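Local coordinates for hypothetical protein Aq_1549 (Aquifex aeolicus, PDB 2E8E) that belongs to the OsmC family and so probably reduces peroxides through reactive cysteines, though its function has not been established, at residues A[59-70]-A[83-94]. Numbering follows the deposited sequence.
Sequences QEVKDIKIFLKG and IEIKYVAVGKVE
K62 and D63 both donate their backbone N-H to one acceptor, V90 O, which marks a classic beta bulge in this antiparallel hairpin. K62 N lies 2.7 Å from V90 O, in the carbonyl plane; D63 N lies 3.1 Å from V90 O, tilted 27° out of that plane. The extra residue shifts the pairing by one, from E60 with K92 to D63 with V90. At the backbone angles of G91, next to it, a CB would jam against the preceding carbonyl O, which calls for glycine; it would also strike E60 O across the hairpin.

Beyond the bulge, strands 63-70 and 83-90 run at 170°, joined by paired N-H...O bonds at D63, K65, F67 and K69. On one face, I66 divides its branches. Its CG1 stands anti to the carbonyl carbon (chi1 -52°), alongside Y87 and 4.0 Å from Y87 CD1. That leaves I66 CG2 anti to the backbone N, where it meets I85 CG2 at 3.8 Å. On the other face, V88 CG2 meets the F67 ring at its edge, in plane, 3.9 Å from CE2. E60 and K92 extend side by side, but E60 OE1 stops 4.9 Å from K92 NZ, too far for direct contact.

Q59 crosses V93 at about a right angle, its CG 4.1 Å from V93 CG1. Cut back to alanine, this position would probably lose that contact and open a gap beside V93.

L68 and I85 pack on helix 34-56, whose S46 bonds Y87 OH, while Y87 and A89 touch helix 95-109. Strand 83-90 also pairs with strand 121-130, where E127 holds K86 in a salt bridge, and residues 65-70 pair antiparallel with a strand of the second subunit, carrying the sheet across the dimer.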
loop_
_atom_site.group_PDB
_atom_site.type_symbol
_atom_site.label_atom_id
_atom_site.label_comp_id
_atom_site.label_asym_id
_atom_site.label_seq_id
_atom_site.Cartn_x
_atom_site.Cartn_y
_atom_site.Cartn_z
ATOM N N GLN A 59 1.031 -24.470 -15.161
ATOM C CA GLN A 59 1.799 -23.665 -16.093
ATOM C C GLN A 59 3.262 -23.635 -15.666
ATOM O O GLN A 59 3.575 -23.686 -14.478
ATOM C CB GLN A 59 1.242 -22.239 -16.156
ATOM C CG GLN A 59 -0.233 -22.147 -16.547
ATOM C CD GLN A 59 -0.557 -22.896 -17.827
ATOM O OE1 GLN A 59 -1.222 -23.933 -17.800
ATOM N NE2 GLN A 59 -0.087 -22.377 -18.955
ATOM N N GLU A 60 4.156 -23.568 -16.646
ATOM C CA GLU A 60 5.585 -23.518 -16.377
ATOM C C GLU A 60 5.993 -22.055 -16.440
ATOM O O GLU A 60 6.196 -21.497 -17.518
ATOM C CB GLU A 60 6.341 -24.343 -17.423
ATOM C CG GLU A 60 5.994 -25.825 -17.375
ATOM C CD GLU A 60 6.578 -26.613 -18.534
ATOM O OE1 GLU A 60 7.817 -26.607 -18.701
ATOM O OE2 GLU A 60 5.791 -27.242 -19.275
ATOM N N VAL A 61 6.098 -21.436 -15.271
ATOM C CA VAL A 61 6.450 -20.029 -15.186
ATOM C C VAL A 61 7.934 -19.759 -14.990
ATOM O O VAL A 61 8.545 -20.240 -14.036
ATOM C CB VAL A 61 5.683 -19.344 -14.037
ATOM C CG1 VAL A 61 6.094 -17.880 -13.937
ATOM C CG2 VAL A 61 4.188 -19.468 -14.268
ATOM N N LYS A 62 8.505 -18.983 -15.904
ATOM C CA LYS A 62 9.907 -18.605 -15.818
ATOM C C LYS A 62 9.955 -17.257 -15.107
ATOM O O LYS A 62 10.867 -16.979 -14.329
ATOM C CB LYS A 62 10.522 -18.466 -17.211
ATOM C CG LYS A 62 11.950 -17.945 -17.190
ATOM C CD LYS A 62 12.454 -17.585 -18.579
ATOM C CE LYS A 62 12.487 -18.790 -19.501
ATOM N NZ LYS A 62 13.080 -18.428 -20.821
ATOM N N ASP A 63 8.955 -16.423 -15.375
ATOM C CA ASP A 63 8.895 -15.105 -14.758
ATOM C C ASP A 63 7.500 -14.503 -14.878
ATOM O O ASP A 63 6.712 -14.875 -15.749
ATOM C CB ASP A 63 9.925 -14.181 -15.419
ATOM C CG ASP A 63 10.182 -12.909 -14.619
ATOM O OD1 ASP A 63 9.758 -12.832 -13.448
ATOM O OD2 ASP A 63 10.824 -11.990 -15.168
ATOM N N ILE A 64 7.193 -13.583 -13.971
ATOM C CA ILE A 64 5.914 -12.890 -13.977
ATOM C C ILE A 64 6.279 -11.435 -13.748
ATOM O O ILE A 64 6.933 -11.106 -12.759
ATOM C CB ILE A 64 4.983 -13.360 -12.833
ATOM C CG1 ILE A 64 4.579 -14.819 -13.050
ATOM C CG2 ILE A 64 3.740 -12.465 -12.767
ATOM C CD1 ILE A 64 3.749 -15.410 -11.928
ATOM N N LYS A 65 5.891 -10.577 -14.683
ATOM C CA LYS A 65 6.172 -9.155 -14.574
ATOM C C LYS A 65 4.848 -8.417 -14.488
ATOM O O LYS A 65 3.918 -8.706 -15.241
ATOM C CB LYS A 65 6.959 -8.668 -15.792
ATOM C CG LYS A 65 8.328 -9.321 -15.955
ATOM C CD LYS A 65 9.057 -8.754 -17.160
ATOM C CE LYS A 65 10.445 -9.359 -17.306
ATOM N NZ LYS A 65 11.140 -8.848 -18.524
ATOM N N ILE A 66 4.755 -7.473 -13.561
ATOM C CA ILE A 66 3.527 -6.710 -13.405
ATOM C C ILE A 66 3.851 -5.227 -13.450
ATOM O O ILE A 66 4.690 -4.737 -12.694
ATOM C CB ILE A 66 2.824 -7.046 -12.076
ATOM C CG1 ILE A 66 2.653 -8.563 -11.947
ATOM C CG2 ILE A 66 1.454 -6.376 -12.036
ATOM C CD1 ILE A 66 2.061 -9.011 -10.619
ATOM N N PHE A 67 3.183 -4.519 -14.352
ATOM C CA PHE A 67 3.404 -3.097 -14.523
ATOM C C PHE A 67 2.174 -2.323 -14.090
ATOM O O PHE A 67 1.083 -2.542 -14.605
ATOM C CB PHE A 67 3.719 -2.804 -15.991
ATOM C CG PHE A 67 4.894 -3.580 -16.512
ATOM C CD1 PHE A 67 6.191 -3.111 -16.327
ATOM C CD2 PHE A 67 4.708 -4.810 -17.134
ATOM C CE1 PHE A 67 7.290 -3.862 -16.753
ATOM C CE2 PHE A 67 5.797 -5.565 -17.562
ATOM C CZ PHE A 67 7.089 -5.091 -17.370
ATOM N N LEU A 68 2.349 -1.422 -13.132
ATOM C CA LEU A 68 1.230 -0.623 -12.662
ATOM C C LEU A 68 1.474 0.853 -12.912
ATOM O O LEU A 68 2.559 1.369 -12.657
ATOM C CB LEU A 68 0.984 -0.853 -11.171
ATOM C CG LEU A 68 0.613 -2.283 -10.772
ATOM C CD1 LEU A 68 1.866 -3.036 -10.326
ATOM C CD2 LEU A 68 -0.411 -2.245 -9.654
ATOM N N LYS A 69 0.452 1.529 -13.423
ATOM C CA LYS A 69 0.542 2.953 -13.692
ATOM C C LYS A 69 -0.693 3.622 -13.118
ATOM O O LYS A 69 -1.821 3.257 -13.452
ATOM C CB LYS A 69 0.612 3.226 -15.195
ATOM C CG LYS A 69 0.579 4.708 -15.537
ATOM C CD LYS A 69 0.671 4.955 -17.035
ATOM C CE LYS A 69 1.962 4.403 -17.610
ATOM N NZ LYS A 69 2.121 4.736 -19.057
ATOM N N GLY A 70 -0.479 4.605 -12.250
ATOM C CA GLY A 70 -1.604 5.295 -11.655
ATOM C C GLY A 70 -1.604 6.765 -12.011
ATOM O O GLY A 70 -0.555 7.405 -12.001
ATOM N N ILE A 83 -6.033 3.388 -12.569
ATOM C CA ILE A 83 -4.905 2.513 -12.282
ATOM C C ILE A 83 -4.868 1.467 -13.381
ATOM O O ILE A 83 -5.838 0.735 -13.576
ATOM C CB ILE A 83 -5.046 1.775 -10.931
ATOM C CG1 ILE A 83 -5.103 2.782 -9.780
ATOM C CG2 ILE A 83 -3.854 0.826 -10.745
ATOM C CD1 ILE A 83 -5.194 2.141 -8.413
ATOM N N GLU A 84 -3.758 1.418 -14.108
ATOM C CA GLU A 84 -3.590 0.441 -15.175
ATOM C C GLU A 84 -2.667 -0.646 -14.670
ATOM O O GLU A 84 -1.607 -0.355 -14.111
ATOM C CB GLU A 84 -2.953 1.080 -16.409
ATOM C CG GLU A 84 -3.808 2.093 -17.129
ATOM C CD GLU A 84 -3.140 2.583 -18.400
ATOM O OE1 GLU A 84 -2.865 1.744 -19.285
ATOM O OE2 GLU A 84 -2.882 3.801 -18.512
ATOM N N ILE A 85 -3.066 -1.899 -14.859
ATOM C CA ILE A 85 -2.240 -3.011 -14.423
ATOM C C ILE A 85 -2.068 -3.954 -15.595
ATOM O O ILE A 85 -3.052 -4.403 -16.188
ATOM C CB ILE A 85 -2.885 -3.801 -13.264
ATOM C CG1 ILE A 85 -3.256 -2.859 -12.115
ATOM C CG2 ILE A 85 -1.913 -4.866 -12.774
ATOM C CD1 ILE A 85 -3.937 -3.546 -10.947
ATOM N N LYS A 86 -0.816 -4.246 -15.929
ATOM C CA LYS A 86 -0.511 -5.153 -17.025
ATOM C C LYS A 86 0.285 -6.333 -16.486
ATOM O O LYS A 86 1.343 -6.151 -15.878
ATOM C CB LYS A 86 0.304 -4.432 -18.102
ATOM C CG LYS A 86 0.673 -5.308 -19.288
ATOM C CD LYS A 86 1.500 -4.531 -20.302
ATOM C CE LYS A 86 1.886 -5.404 -21.478
ATOM N NZ LYS A 86 0.683 -5.960 -22.156
ATOM N N TYR A 87 -0.233 -7.538 -16.703
ATOM C CA TYR A 87 0.424 -8.758 -16.249
ATOM C C TYR A 87 1.099 -9.434 -17.438
ATOM O O TYR A 87 0.468 -9.646 -18.473
ATOM C CB TYR A 87 -0.597 -9.738 -15.673
ATOM C CG TYR A 87 -1.392 -9.226 -14.497
ATOM C CD1 TYR A 87 -1.014 -9.530 -13.189
ATOM C CD2 TYR A 87 -2.539 -8.458 -14.690
ATOM C CE1 TYR A 87 -1.765 -9.087 -12.100
ATOM C CE2 TYR A 87 -3.292 -8.009 -13.611
ATOM C CZ TYR A 87 -2.904 -8.329 -12.320
ATOM O OH TYR A 87 -3.664 -7.905 -11.255
ATOM N N VAL A 88 2.372 -9.775 -17.282
ATOM C CA VAL A 88 3.105 -10.460 -18.338
ATOM C C VAL A 88 3.658 -11.759 -17.764
ATOM O O VAL A 88 4.497 -11.741 -16.862
ATOM C CB VAL A 88 4.281 -9.602 -18.872
ATOM C CG1 VAL A 88 5.069 -10.391 -19.916
ATOM C CG2 VAL A 88 3.754 -8.308 -19.481
ATOM N N ALA A 89 3.168 -12.889 -18.265
ATOM C CA ALA A 89 3.650 -14.181 -17.794
ATOM C C ALA A 89 4.657 -14.672 -18.824
ATOM O O ALA A 89 4.390 -14.634 -20.024
ATOM C CB ALA A 89 2.500 -15.170 -17.664
ATOM N N VAL A 90 5.813 -15.122 -18.349
ATOM C CA VAL A 90 6.874 -15.599 -19.229
ATOM C C VAL A 90 7.137 -17.076 -18.984
ATOM O O VAL A 90 7.350 -17.488 -17.846
ATOM C CB VAL A 90 8.189 -14.814 -18.974
ATOM C CG1 VAL A 90 9.276 -15.280 -19.929
ATOM C CG2 VAL A 90 7.939 -13.317 -19.119
ATOM N N GLY A 91 7.123 -17.869 -20.057
ATOM C CA GLY A 91 7.371 -19.295 -19.931
ATOM C C GLY A 91 6.405 -20.090 -20.788
ATOM O O GLY A 91 5.903 -19.589 -21.788
ATOM N N LYS A 92 6.158 -21.340 -20.413
ATOM C CA LYS A 92 5.210 -22.163 -21.154
ATOM C C LYS A 92 3.877 -21.916 -20.465
ATOM O O LYS A 92 3.397 -22.745 -19.694
ATOM C CB LYS A 92 5.589 -23.642 -21.065
ATOM C CG LYS A 92 6.933 -23.993 -21.697
ATOM C CD LYS A 92 7.247 -25.474 -21.494
ATOM C CE LYS A 92 8.632 -25.849 -22.004
ATOM N NZ LYS A 92 8.741 -25.764 -23.484
ATOM N N VAL A 93 3.301 -20.750 -20.733
ATOM C CA VAL A 93 2.038 -20.349 -20.131
ATOM C C VAL A 93 1.001 -20.060 -21.206
ATOM O O VAL A 93 1.251 -19.297 -22.135
ATOM C CB VAL A 93 2.224 -19.072 -19.271
ATOM C CG1 VAL A 93 0.941 -18.752 -18.522
ATOM C CG2 VAL A 93 3.386 -19.261 -18.309
ATOM N N GLU A 94 -0.166 -20.675 -21.075
ATOM C CA GLU A 94 -1.239 -20.471 -22.036
ATOM C C GLU A 94 -2.001 -19.208 -21.659
ATOM O O GLU A 94 -2.290 -18.970 -20.487
ATOM C CB GLU A 94 -2.171 -21.679 -22.033
ATOM C CG GLU A 94 -1.450 -22.974 -22.370
ATOM C CD GLU A 94 -2.287 -24.197 -22.088
ATOM O OE1 GLU A 94 -3.302 -24.402 -22.787
ATOM O OE2 GLU A 94 -1.928 -24.953 -21.163
#